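Local coordinates for transcriptional regulator, TetR family (Thermus thermophilus, PDB 3VPR), which represses transcription and probably does so as a dimer that binds regulatory DNA through a predicted helix-turn-helix motif, at residues L56-G61 / P95-M100; E67-V72 / R127-R132; A73-A78 / V134-F139; R88-N93 / W157-F162. All blocks are in the same frame, centred on the assembly; numbering follows the deposited sequence.

Contact 1 (L56-G61 / P95-M100); sequences LLALKG and PFFVTM
L57 lays its branched end over one face of the F96 ring, CD2 standing 3.6 Å from the ring centroid and 20° off its normal, a CH-pi contact displaced toward the CD2-CE2 side. The torsion responsible is chi1 of L57 (-178°), which sets CG opposite the backbone N and carries both methyls out to the ring. One residue on, the methyl of A58 serves two neighbours: A58 CB meets F96 CB at 3.9 Å and also sits over a face of the F97 ring. Alanine suits this spot because the backbones are near here, the CA atoms of A58 and F96 being 5.9 Å apart. L59 contributes CD2, which touches the selenium of selenomethionine M100 at 3.6 Å, the two side chains crossing at about a right angle. I54 also touches F96. The axes of the two short helical segments approach to 9.1 Å, at 112°, a steep, wholly apolar helix crossing in the all-helical TetR fold, where helix 47-70 follows the predicted DNA-binding motif and enters the C-terminal helical domain.

Contact 2 (E67-V72 / R127-R132); sequences EKALEV and RAILRR
R132 fastens helix 109-135 to the C-terminal end of helix 47-70 and the chain leaving it, two long helices of the TetR-type helical core. From CB its CG sets off beside the backbone N and opposite the carbonyl carbon, the chain continues extended through CD, and a bend at chi3 (38°) swings the guanidinium round to present its edge to two backbone carbonyls. R132 NH2 donates to V72 O at 3.1 Å; the bond is nearly straight (165°) and the oxygen lies in the guanidinium plane. R132 NH1 approaches L70 O at 3.0 Å, but at a poor angle, which makes this second bond weak. Arginine fits because one flat group with two amino ends can span carbonyls two residues apart as the chain turns off toward helix 75-92. A leucine in its place would probably leave V72 O and L70 O without these donors and the turn less firmly tied to helix 109-135.

Beneath the polar end the contact is apolar. L70 CD2 rests against I129 CG1 at 3.6 Å and lies 4.1 Å from A128 CB, whose small methyl leaves room for the leucine to lie close. F82 of helix 75-92 touches A69 as well. Past CG1, the isoleucine chain runs out to its terminal methyl, I129 CD1, which ends 3.7 Å from A69 CB.

Contact 3 (A73-A78 / V134-F139); sequences ADPKEA and VEQGVF
The capped first turn of helix 75-92 packs on the residues around the Schellman turn that ends helix 109-135, P75 and K76 meeting Q136, V138 and F139. D74 is the N-cap. Its OD1 accepts from K76 N at 3.1 Å, the N-H coming from above the carboxylate plane, 67° out of it. Proline suits the first turn of a helix, where its lack of an N-H costs no backbone bond, and its rigid ring offers an apolar surface. The Q136 side chain comes at this ring from the opposite direction, while P75 CB is 4.1 Å from F139 CE2.

K76 uses the apolar root of its chain: K76 CG touches V138 CG1 at 3.7 Å and F139 CE1 at 3.6 Å. For V138 the torsion matters, since with chi1 at -179° CG1 stands opposite the backbone N and is the branch that meets the lysine. G137 takes the positive phi (71°) of the turn, a conformation glycine adopts easily. F139 also brings CZ to 3.6 Å from P75 O, and beyond the contact it packs on L182 and on L185 of the second subunit. The whole is a helix start with an Asp N-cap packed against the chain leaving a Schellman turn, at the end of the TetR-type core away from the predicted DNA-binding motif.

Contact 4 (R88-N93 / W157-F162); sequences RYFEEN and WMIRWF
The backbones stay well apart, F90 and I159 being nearest by their CA atoms at 8.1 Å, and E91 and F162 at 8.6 Å, where helix 144-161 is kinked and running out. Large side chains bridge the distance. The F90 ring, sent across by a chi1 of 152°, lies among three residues: its CE1 touches I159 CG1 at 3.5 Å, its CE2 lies 4.1 Å from M158 CB, and the same CE2 meets F162 CD2 at 3.8 Å. The two phenyl rings are tilted at 65°, an oblique pairing. With an alanine in place of F90, a gap would probably open between I159 and F162 and the F162 ring be freer to turn. E91, extended beyond CG, brings OE2 in the plane of the F162 ring to its edge, 2.9 Å from CZ, an unusually tight approach; carboxylate and ring stand nearly perpendicular. Its OE1 makes a weak bond to A170 N. The contact is therefore mainly apolar, and the carboxylate meets F162 at its C-H rim, the side of a ring where an oxygen is better tolerated, though so short a distance supports no firm energetic conclusion.

Overall arrangement
From the N terminus, the chain passes the predicted helix-turn-helix motif and enters helix 47-70, whose middle opens contact 1 and whose last turn opens contact 2. Helix 75-92 then opens contact 3 at its start and contact 4 at its end. The loops close in the same order: contact 1 on helix 94-103, contacts 2 and 3 near the end of helix 109-135, and contact 4 at the end of helix 144-161. Every pair of loops therefore crosses and none nests, which interlocks the core. Contacts 2 and 3, centres 9 Å apart, touch and form one end; contacts 1 and 4, centres 11 Å apart, meet through Y89 and L57 nearer the middle of the chain.

Contact 1 (L56-G61 / P95-M100)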
loop_
_atom_site.group_PDB
_atom_site.type_symbol
_atom_site.label_atom_id
_atom_site.label_comp_id
_atom_site.label_asym_id
_atom_site.label_seq_id
_atom_site.Cartn_x
_atom_site.Cartn_y
_atom_site.Cartn_z
ATOM N N LEU A 56 -1.160 11.220 14.733
ATOM C CA LEU A 56 -0.257 12.365 14.850
ATOM C C LEU A 56 1.127 11.895 15.314
ATOM O O LEU A 56 2.135 12.193 14.678
ATOM C CB LEU A 56 -0.834 13.362 15.859
ATOM C CG LEU A 56 -0.934 14.839 15.475
ATOM C CD1 LEU A 56 -1.617 14.987 14.118
ATOM C CD2 LEU A 56 -1.718 15.572 16.562
ATOM N N LEU A 57 1.171 11.150 16.417
ATOM C CA LEU A 57 2.431 10.625 16.960
ATOM C C LEU A 57 3.253 9.889 15.899
ATOM O O LEU A 57 4.468 10.061 15.799
ATOM C CB LEU A 57 2.143 9.681 18.132
ATOM C CG LEU A 57 3.314 9.046 18.891
ATOM C CD1 LEU A 57 2.872 8.743 20.317
ATOM C CD2 LEU A 57 3.804 7.771 18.183
ATOM N N ALA A 58 2.590 9.064 15.105
ATOM C CA ALA A 58 3.283 8.330 14.062
ATOM C C ALA A 58 3.752 9.251 12.941
ATOM O O ALA A 58 4.900 9.161 12.517
ATOM C CB ALA A 58 2.376 7.234 13.500
ATOM N N LEU A 59 2.868 10.135 12.473
ATOM C CA LEU A 59 3.192 11.055 11.382
ATOM C C LEU A 59 4.194 12.142 11.741
ATOM O O LEU A 59 5.028 12.500 10.909
ATOM C CB LEU A 59 1.910 11.688 10.819
ATOM C CG LEU A 59 1.013 10.678 10.090
ATOM C CD1 LEU A 59 -0.349 11.280 9.788
ATOM C CD2 LEU A 59 1.700 10.232 8.815
ATOM N N LYS A 60 4.124 12.666 12.966
ATOM C CA LYS A 60 5.066 13.703 13.394
ATOM C C LYS A 60 6.452 13.095 13.508
ATOM O O LYS A 60 7.439 13.701 13.100
ATOM C CB LYS A 60 4.656 14.307 14.741
ATOM C CG LYS A 60 3.549 15.352 14.633
ATOM C CD LYS A 60 3.223 15.977 15.994
ATOM C CE LYS A 60 2.235 17.133 15.861
ATOM N NZ LYS A 60 1.825 17.673 17.188
ATOM N N GLY A 61 6.522 11.889 14.060
ATOM C CA GLY A 61 7.804 11.226 14.187
ATOM C C GLY A 61 8.363 10.935 12.807
ATOM O O GLY A 61 9.562 11.051 12.569
ATOM N N PRO A 95 2.861 -0.697 15.646
ATOM C CA PRO A 95 1.431 -0.606 15.970
ATOM C C PRO A 95 0.758 0.743 15.678
ATOM O O PRO A 95 -0.426 0.784 15.341
ATOM C CB PRO A 95 1.373 -1.007 17.450
ATOM C CG PRO A 95 2.778 -0.787 17.948
ATOM C CD PRO A 95 3.650 -1.161 16.802
ATOM N N PHE A 96 1.497 1.843 15.805
ATOM C CA PHE A 96 0.931 3.158 15.516
ATOM C C PHE A 96 0.618 3.307 14.029
ATOM O O PHE A 96 -0.353 3.963 13.649
ATOM C CB PHE A 96 1.896 4.272 15.920
ATOM C CG PHE A 96 2.026 4.456 17.398
ATOM C CD1 PHE A 96 2.882 3.653 18.140
ATOM C CD2 PHE A 96 1.286 5.437 18.054
ATOM C CE1 PHE A 96 3.001 3.822 19.521
ATOM C CE2 PHE A 96 1.395 5.617 19.439
ATOM C CZ PHE A 96 2.253 4.809 20.173
ATOM N N PHE A 97 1.456 2.707 13.190
ATOM C CA PHE A 97 1.271 2.774 11.746
ATOM C C PHE A 97 0.111 1.910 11.293
ATOM O O PHE A 97 -0.661 2.313 10.423
ATOM C CB PHE A 97 2.561 2.374 11.041
ATOM C CG PHE A 97 3.566 3.483 10.985
ATOM C CD1 PHE A 97 3.569 4.382 9.921
ATOM C CD2 PHE A 97 4.452 3.682 12.030
ATOM C CE1 PHE A 97 4.442 5.467 9.907
ATOM C CE2 PHE A 97 5.327 4.765 12.022
ATOM C CZ PHE A 97 5.321 5.657 10.961
ATOM N N VAL A 98 -0.018 0.727 11.884
ATOM C CA VAL A 98 -1.117 -0.155 11.535
ATOM C C VAL A 98 -2.422 0.537 11.928
ATOM O O VAL A 98 -3.433 0.428 11.237
ATOM C CB VAL A 98 -1.001 -1.510 12.264
ATOM C CG1 VAL A 98 -2.257 -2.355 12.010
ATOM C CG2 VAL A 98 0.243 -2.248 11.778
ATOM N N THR A 99 -2.389 1.276 13.029
ATOM C CA THR A 99 -3.585 1.972 13.491
ATOM C C THR A 99 -3.945 3.124 12.556
ATOM O O THR A 99 -5.090 3.247 12.116
ATOM C CB THR A 99 -3.394 2.538 14.920
ATOM O OG1 THR A 99 -3.205 1.460 15.847
ATOM C CG2 THR A 99 -4.615 3.353 15.340
HETATM N N MSE A 100 -2.960 3.963 12.261
HETATM C CA MSE A 100 -3.158 5.118 11.391
HETATM C C MSE A 100 -3.687 4.801 9.985
HETATM O O MSE A 100 -4.638 5.429 9.513
HETATM C CB MSE A 100 -1.850 5.891 11.241
HETATM C CG MSE A 100 -1.936 6.924 10.141
HETATM SE SE MSE A 100 -0.263 7.231 9.284
HETATM C CE MSE A 100 -0.090 5.554 8.341
#

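Contact 2 (E67-V72 / R127-R132)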
loop_
_atom_site.group_PDB
_atom_site.type_symbol
_atom_site.label_atom_id
_atom_site.label_comp_id
_atom_site.label_asym_id
_atom_site.label_seq_id
_atom_site.Cartn_x
_atom_site.Cartn_y
_atom_site.Cartn_z
ATOM N N GLU A 67 13.119 15.128 7.819
ATOM C CA GLU A 67 13.715 16.455 7.852
ATOM C C GLU A 67 15.213 16.335 8.076
ATOM O O GLU A 67 15.981 17.178 7.632
ATOM C CB GLU A 67 13.077 17.305 8.953
ATOM C CG GLU A 67 11.618 17.632 8.687
ATOM C CD GLU A 67 10.957 18.386 9.825
ATOM O OE1 GLU A 67 11.166 18.004 11.001
ATOM O OE2 GLU A 67 10.218 19.348 9.536
ATOM N N LYS A 68 15.630 15.276 8.757
ATOM C CA LYS A 68 17.045 15.087 9.009
ATOM C C LYS A 68 17.751 14.972 7.659
ATOM O O LYS A 68 18.825 15.548 7.453
ATOM C CB LYS A 68 17.294 13.801 9.799
ATOM C CG LYS A 68 16.282 13.475 10.901
ATOM C CD LYS A 68 16.279 14.497 12.020
ATOM C CE LYS A 68 15.594 13.963 13.273
ATOM N NZ LYS A 68 15.776 14.902 14.417
ATOM N N ALA A 69 17.129 14.237 6.738
ATOM C CA ALA A 69 17.701 13.999 5.417
ATOM C C ALA A 69 17.883 15.249 4.569
ATOM O O ALA A 69 18.801 15.313 3.755
ATOM C CB ALA A 69 16.855 12.971 4.657
ATOM N N LEU A 70 17.007 16.234 4.747
ATOM C CA LEU A 70 17.096 17.471 3.989
ATOM C C LEU A 70 18.421 18.188 4.265
ATOM O O LEU A 70 18.902 18.976 3.442
ATOM C CB LEU A 70 15.924 18.393 4.341
ATOM C CG LEU A 70 14.520 17.993 3.873
ATOM C CD1 LEU A 70 13.498 19.020 4.344
ATOM C CD2 LEU A 70 14.496 17.893 2.359
ATOM N N GLU A 71 19.014 17.891 5.416
ATOM C CA GLU A 71 20.269 18.512 5.821
ATOM C C GLU A 71 21.520 17.856 5.249
ATOM O O GLU A 71 22.628 18.358 5.443
ATOM C CB GLU A 71 20.360 18.556 7.350
ATOM C CG GLU A 71 19.289 19.420 8.006
ATOM C CD GLU A 71 19.331 20.861 7.533
ATOM O OE1 GLU A 71 20.374 21.518 7.734
ATOM O OE2 GLU A 71 18.327 21.338 6.958
ATOM N N VAL A 72 21.353 16.743 4.542
ATOM C CA VAL A 72 22.490 16.052 3.942
ATOM C C VAL A 72 22.805 16.659 2.575
ATOM O O VAL A 72 21.965 16.656 1.673
ATOM C CB VAL A 72 22.210 14.538 3.781
ATOM C CG1 VAL A 72 23.392 13.849 3.107
ATOM C CG2 VAL A 72 21.941 13.919 5.146
ATOM N N ARG A 127 10.327 15.090 -2.200
ATOM C CA ARG A 127 10.379 15.740 -3.496
ATOM C C ARG A 127 11.491 16.774 -3.536
ATOM O O ARG A 127 12.195 16.898 -4.546
ATOM C CB ARG A 127 9.040 16.406 -3.813
ATOM C CG ARG A 127 7.896 15.416 -3.985
ATOM C CD ARG A 127 6.656 16.087 -4.558
ATOM N NE ARG A 127 5.539 15.151 -4.656
ATOM C CZ ARG A 127 4.319 15.476 -5.076
ATOM N NH1 ARG A 127 4.052 16.721 -5.442
ATOM N NH2 ARG A 127 3.362 14.557 -5.126
ATOM N N ALA A 128 11.653 17.511 -2.440
ATOM C CA ALA A 128 12.705 18.526 -2.369
ATOM C C ALA A 128 14.077 17.877 -2.522
ATOM O O ALA A 128 14.950 18.433 -3.181
ATOM C CB ALA A 128 12.632 19.299 -1.038
ATOM N N ILE A 129 14.273 16.710 -1.911
ATOM C CA ILE A 129 15.557 16.010 -2.031
ATOM C C ILE A 129 15.778 15.560 -3.482
ATOM O O ILE A 129 16.857 15.729 -4.039
ATOM C CB ILE A 129 15.616 14.765 -1.125
ATOM C CG1 ILE A 129 15.597 15.179 0.344
ATOM C CG2 ILE A 129 16.861 13.953 -1.427
ATOM C CD1 ILE A 129 15.586 13.999 1.307
ATOM N N LEU A 130 14.748 14.993 -4.093
ATOM C CA LEU A 130 14.846 14.533 -5.473
ATOM C C LEU A 130 15.050 15.705 -6.425
ATOM O O LEU A 130 15.897 15.650 -7.315
ATOM C CB LEU A 130 13.579 13.763 -5.868
ATOM C CG LEU A 130 13.331 12.491 -5.054
ATOM C CD1 LEU A 130 11.945 11.921 -5.369
ATOM C CD2 LEU A 130 14.428 11.480 -5.358
ATOM N N ARG A 131 14.277 16.772 -6.227
ATOM C CA ARG A 131 14.389 17.944 -7.085
ATOM C C ARG A 131 15.797 18.544 -7.033
ATOM O O ARG A 131 16.341 18.965 -8.067
ATOM C CB ARG A 131 13.343 18.997 -6.694
ATOM C CG ARG A 131 13.494 20.313 -7.432
ATOM C CD ARG A 131 12.253 21.186 -7.321
ATOM N NE ARG A 131 11.595 21.059 -6.025
ATOM C CZ ARG A 131 10.498 20.339 -5.813
ATOM N NH1 ARG A 131 9.925 19.685 -6.814
ATOM N NH2 ARG A 131 9.988 20.252 -4.598
ATOM N N ARG A 132 16.391 18.585 -5.840
ATOM C CA ARG A 132 17.745 19.123 -5.716
ATOM C C ARG A 132 18.693 18.240 -6.512
ATOM O O ARG A 132 19.608 18.732 -7.172
ATOM C CB ARG A 132 18.193 19.153 -4.256
ATOM C CG ARG A 132 17.544 20.239 -3.409
ATOM C CD ARG A 132 17.843 19.990 -1.930
ATOM N NE ARG A 132 19.210 19.498 -1.739
ATOM C CZ ARG A 132 19.652 18.905 -0.630
ATOM N NH1 ARG A 132 18.843 18.722 0.409
ATOM N NH2 ARG A 132 20.905 18.473 -0.571
#

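Contact 3 (A73-A78 / V134-F139)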
loop_
_atom_site.group_PDB
_atom_site.type_symbol
_atom_site.label_atom_id
_atom_site.label_comp_id
_atom_site.label_asym_id
_atom_site.label_seq_id
_atom_site.Cartn_x
_atom_site.Cartn_y
_atom_site.Cartn_z
ATOM N N ALA A 73 24.021 17.181 2.436
ATOM C CA ALA A 73 24.472 17.813 1.201
ATOM C C ALA A 73 24.286 16.924 -0.029
ATOM O O ALA A 73 23.528 17.269 -0.926
ATOM C CB ALA A 73 25.938 18.229 1.335
ATOM N N ASP A 74 24.981 15.791 -0.068
ATOM C CA ASP A 74 24.893 14.847 -1.186
ATOM C C ASP A 74 23.477 14.268 -1.365
ATOM O O ASP A 74 23.020 13.450 -0.567
ATOM C CB ASP A 74 25.914 13.715 -0.983
ATOM C CG ASP A 74 25.796 12.614 -2.026
ATOM O OD1 ASP A 74 25.216 12.857 -3.104
ATOM O OD2 ASP A 74 26.303 11.501 -1.772
ATOM N N PRO A 75 22.771 14.693 -2.427
ATOM C CA PRO A 75 21.407 14.234 -2.734
ATOM C C PRO A 75 21.227 12.714 -2.691
ATOM O O PRO A 75 20.166 12.228 -2.310
ATOM C CB PRO A 75 21.155 14.801 -4.129
ATOM C CG PRO A 75 21.984 16.064 -4.131
ATOM C CD PRO A 75 23.262 15.612 -3.473
ATOM N N LYS A 76 22.258 11.968 -3.081
ATOM C CA LYS A 76 22.179 10.509 -3.068
ATOM C C LYS A 76 22.142 9.975 -1.647
ATOM O O LYS A 76 21.397 9.042 -1.337
ATOM C CB LYS A 76 23.368 9.888 -3.804
ATOM C CG LYS A 76 23.429 10.195 -5.297
ATOM C CD LYS A 76 24.470 9.324 -5.995
ATOM C CE LYS A 76 25.851 9.478 -5.361
ATOM N NZ LYS A 76 26.838 8.484 -5.887
ATOM N N GLU A 77 22.963 10.570 -0.790
ATOM C CA GLU A 77 23.054 10.175 0.609
ATOM C C GLU A 77 21.828 10.684 1.376
ATOM O O GLU A 77 21.375 10.062 2.333
ATOM C CB GLU A 77 24.342 10.746 1.205
ATOM C CG GLU A 77 24.715 10.192 2.562
ATOM C CD GLU A 77 24.804 8.679 2.563
ATOM O OE1 GLU A 77 25.356 8.113 1.598
ATOM O OE2 GLU A 77 24.330 8.057 3.538
ATOM N N ALA A 78 21.296 11.823 0.940
ATOM C CA ALA A 78 20.124 12.402 1.571
ATOM C C ALA A 78 18.912 11.505 1.307
ATOM O O ALA A 78 18.046 11.327 2.169
ATOM C CB ALA A 78 19.872 13.800 1.014
ATOM N N VAL A 134 18.051 16.503 -9.173
ATOM C CA VAL A 134 17.896 16.779 -10.593
ATOM C C VAL A 134 18.530 18.133 -10.931
ATOM O O VAL A 134 19.189 18.282 -11.955
ATOM C CB VAL A 134 16.405 16.781 -11.005
ATOM C CG1 VAL A 134 16.257 17.329 -12.425
ATOM C CG2 VAL A 134 15.833 15.346 -10.934
ATOM N N GLU A 135 18.333 19.115 -10.063
ATOM C CA GLU A 135 18.885 20.448 -10.285
ATOM C C GLU A 135 20.417 20.450 -10.276
ATOM O O GLU A 135 21.048 21.049 -11.143
ATOM C CB GLU A 135 18.337 21.411 -9.232
ATOM C CG GLU A 135 16.809 21.478 -9.243
ATOM C CD GLU A 135 16.235 22.397 -8.185
ATOM O OE1 GLU A 135 16.767 22.409 -7.052
ATOM O OE2 GLU A 135 15.236 23.094 -8.486
ATOM N N GLN A 136 21.016 19.773 -9.303
ATOM C CA GLN A 136 22.471 19.715 -9.226
ATOM C C GLN A 136 23.028 18.763 -10.273
ATOM O O GLN A 136 24.236 18.553 -10.347
ATOM C CB GLN A 136 22.903 19.258 -7.838
ATOM C CG GLN A 136 22.599 20.266 -6.743
ATOM C CD GLN A 136 22.481 19.619 -5.375
ATOM O OE1 GLN A 136 21.434 19.070 -5.028
ATOM N NE2 GLN A 136 23.559 19.666 -4.596
ATOM N N GLY A 137 22.144 18.186 -11.086
ATOM C CA GLY A 137 22.593 17.259 -12.107
ATOM C C GLY A 137 23.072 15.931 -11.550
ATOM O O GLY A 137 23.690 15.157 -12.272
ATOM N N VAL A 138 22.788 15.654 -10.277
ATOM C CA VAL A 138 23.204 14.393 -9.659
ATOM C C VAL A 138 22.265 13.260 -10.062
ATOM O O VAL A 138 22.667 12.103 -10.157
ATOM C CB VAL A 138 23.224 14.493 -8.124
ATOM C CG1 VAL A 138 23.672 13.173 -7.532
ATOM C CG2 VAL A 138 24.163 15.608 -7.695
ATOM N N PHE A 139 21.001 13.600 -10.266
ATOM C CA PHE A 139 20.012 12.630 -10.700
ATOM C C PHE A 139 19.615 13.074 -12.108
ATOM O O PHE A 139 19.695 14.260 -12.435
ATOM C CB PHE A 139 18.763 12.646 -9.802
ATOM C CG PHE A 139 19.012 12.244 -8.371
ATOM C CD1 PHE A 139 19.959 11.280 -8.051
ATOM C CD2 PHE A 139 18.250 12.805 -7.343
ATOM C CE1 PHE A 139 20.151 10.878 -6.728
ATOM C CE2 PHE A 139 18.433 12.407 -6.013
ATOM C CZ PHE A 139 19.389 11.439 -5.707
#

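Contact 4 (R88-N93 / W157-F162)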
loop_
_atom_site.group_PDB
_atom_site.type_symbol
_atom_site.label_atom_id
_atom_site.label_comp_id
_atom_site.label_asym_id
_atom_site.label_seq_id
_atom_site.Cartn_x
_atom_site.Cartn_y
_atom_site.Cartn_z
ATOM N N ARG A 88 13.043 2.694 9.581
ATOM C CA ARG A 88 13.400 2.404 10.962
ATOM C C ARG A 88 12.292 2.893 11.887
ATOM O O ARG A 88 11.844 2.167 12.771
ATOM C CB ARG A 88 14.722 3.069 11.345
ATOM C CG ARG A 88 14.975 3.041 12.844
ATOM C CD ARG A 88 16.369 3.498 13.217
ATOM N NE ARG A 88 17.332 2.408 13.135
ATOM C CZ ARG A 88 18.572 2.459 13.610
ATOM N NH1 ARG A 88 19.022 3.554 14.212
ATOM N NH2 ARG A 88 19.366 1.407 13.480
ATOM N N TYR A 89 11.843 4.125 11.678
ATOM C CA TYR A 89 10.781 4.673 12.505
ATOM C C TYR A 89 9.534 3.801 12.378
ATOM O O TYR A 89 8.879 3.487 13.365
ATOM C CB TYR A 89 10.444 6.095 12.071
ATOM C CG TYR A 89 9.489 6.770 13.015
ATOM C CD1 TYR A 89 9.946 7.343 14.197
ATOM C CD2 TYR A 89 8.125 6.813 12.746
ATOM C CE1 TYR A 89 9.076 7.940 15.093
ATOM C CE2 TYR A 89 7.239 7.413 13.635
ATOM C CZ TYR A 89 7.722 7.973 14.810
ATOM O OH TYR A 89 6.857 8.563 15.709
ATOM N N PHE A 90 9.200 3.418 11.152
ATOM C CA PHE A 90 8.031 2.582 10.916
ATOM C C PHE A 90 8.082 1.309 11.762
ATOM O O PHE A 90 7.111 0.957 12.430
ATOM C CB PHE A 90 7.944 2.216 9.431
ATOM C CG PHE A 90 7.252 0.908 9.170
ATOM C CD1 PHE A 90 5.879 0.782 9.368
ATOM C CD2 PHE A 90 7.980 -0.209 8.736
ATOM C CE1 PHE A 90 5.226 -0.444 9.134
ATOM C CE2 PHE A 90 7.339 -1.441 8.499
ATOM C CZ PHE A 90 5.960 -1.558 8.699
ATOM N N GLU A 91 9.227 0.634 11.742
ATOM C CA GLU A 91 9.396 -0.604 12.485
ATOM C C GLU A 91 9.391 -0.465 14.008
ATOM O O GLU A 91 8.915 -1.357 14.703
ATOM C CB GLU A 91 10.686 -1.306 12.049
ATOM C CG GLU A 91 11.077 -2.479 12.950
ATOM C CD GLU A 91 12.118 -3.386 12.320
ATOM O OE1 GLU A 91 13.134 -2.865 11.804
ATOM O OE2 GLU A 91 11.921 -4.620 12.350
ATOM N N GLU A 92 9.928 0.632 14.528
ATOM C CA GLU A 92 9.972 0.832 15.975
ATOM C C GLU A 92 8.595 1.219 16.516
ATOM O O GLU A 92 8.291 0.994 17.686
ATOM C CB GLU A 92 10.968 1.936 16.331
ATOM C CG GLU A 92 12.363 1.738 15.774
ATOM C CD GLU A 92 13.253 2.936 16.034
ATOM O OE1 GLU A 92 12.826 4.066 15.713
ATOM O OE2 GLU A 92 14.373 2.753 16.554
ATOM N N ASN A 93 7.762 1.798 15.658
ATOM C CA ASN A 93 6.430 2.240 16.059
ATOM C C ASN A 93 5.365 1.536 15.214
ATOM O O ASN A 93 4.337 2.121 14.863
ATOM C CB ASN A 93 6.352 3.760 15.874
ATOM C CG ASN A 93 7.433 4.490 16.656
ATOM O OD1 ASN A 93 7.324 4.652 17.867
ATOM N ND2 ASN A 93 8.490 4.912 15.971
ATOM N N TRP A 157 4.247 0.488 1.471
ATOM C CA TRP A 157 3.675 -0.831 1.215
ATOM C C TRP A 157 4.223 -1.837 2.227
ATOM O O TRP A 157 3.595 -2.860 2.476
ATOM C CB TRP A 157 3.993 -1.310 -0.201
ATOM C CG TRP A 157 3.248 -2.571 -0.615
ATOM C CD1 TRP A 157 3.796 -3.742 -1.077
ATOM C CD2 TRP A 157 1.827 -2.747 -0.677
ATOM N NE1 TRP A 157 2.804 -4.628 -1.424
ATOM C CE2 TRP A 157 1.588 -4.044 -1.188
ATOM C CE3 TRP A 157 0.733 -1.936 -0.351
ATOM C CZ2 TRP A 157 0.296 -4.545 -1.385
ATOM C CZ3 TRP A 157 -0.556 -2.434 -0.547
ATOM C CH2 TRP A 157 -0.760 -3.730 -1.058
HETATM N N MSE A 158 5.383 -1.551 2.815
HETATM C CA MSE A 158 5.970 -2.443 3.819
HETATM C C MSE A 158 4.990 -2.714 4.971
HETATM O O MSE A 158 5.051 -3.763 5.622
HETATM C CB MSE A 158 7.257 -1.843 4.400
HETATM C CG MSE A 158 8.515 -2.028 3.554
HETATM SE SE MSE A 158 10.118 -1.285 4.420
HETATM C CE MSE A 158 10.421 -2.678 5.720
ATOM N N ILE A 159 4.099 -1.757 5.218
ATOM C CA ILE A 159 3.091 -1.867 6.273
ATOM C C ILE A 159 2.196 -3.093 6.063
ATOM O O ILE A 159 1.512 -3.535 6.985
ATOM C CB ILE A 159 2.195 -0.586 6.320
ATOM C CG1 ILE A 159 3.058 0.638 6.665
ATOM C CG2 ILE A 159 1.063 -0.752 7.346
ATOM C CD1 ILE A 159 2.352 1.984 6.473
ATOM N N ARG A 160 2.218 -3.648 4.856
ATOM C CA ARG A 160 1.392 -4.804 4.529
ATOM C C ARG A 160 2.125 -6.138 4.498
ATOM O O ARG A 160 1.507 -7.184 4.696
ATOM C CB ARG A 160 0.702 -4.589 3.180
ATOM C CG ARG A 160 -0.490 -3.645 3.229
ATOM C CD ARG A 160 -1.607 -4.240 4.073
ATOM N NE ARG A 160 -2.864 -3.508 3.947
ATOM C CZ ARG A 160 -3.515 -3.319 2.803
ATOM N NH1 ARG A 160 -3.033 -3.803 1.661
ATOM N NH2 ARG A 160 -4.663 -2.658 2.803
ATOM N N TRP A 161 3.428 -6.114 4.247
ATOM C CA TRP A 161 4.174 -7.364 4.181
ATOM C C TRP A 161 5.304 -7.526 5.190
ATOM O O TRP A 161 5.786 -8.641 5.395
ATOM C CB TRP A 161 4.743 -7.580 2.775
ATOM C CG TRP A 161 5.783 -6.565 2.344
ATOM C CD1 TRP A 161 5.561 -5.397 1.671
ATOM C CD2 TRP A 161 7.206 -6.654 2.534
ATOM N NE1 TRP A 161 6.752 -4.760 1.425
ATOM C CE2 TRP A 161 7.777 -5.508 1.946
ATOM C CE3 TRP A 161 8.050 -7.591 3.146
ATOM C CZ2 TRP A 161 9.158 -5.275 1.945
ATOM C CZ3 TRP A 161 9.427 -7.359 3.144
ATOM C CH2 TRP A 161 9.964 -6.210 2.548
ATOM N N PHE A 162 5.740 -6.437 5.819
ATOM C CA PHE A 162 6.829 -6.559 6.780
ATOM C C PHE A 162 6.383 -7.229 8.062
ATOM O O PHE A 162 5.428 -6.794 8.710
ATOM C CB PHE A 162 7.435 -5.204 7.139
ATOM C CG PHE A 162 8.622 -5.311 8.062
ATOM C CD1 PHE A 162 9.838 -5.794 7.593
ATOM C CD2 PHE A 162 8.515 -4.953 9.402
ATOM C CE1 PHE A 162 10.938 -5.917 8.445
ATOM C CE2 PHE A 162 9.608 -5.073 10.262
ATOM C CZ PHE A 162 10.826 -5.557 9.780
#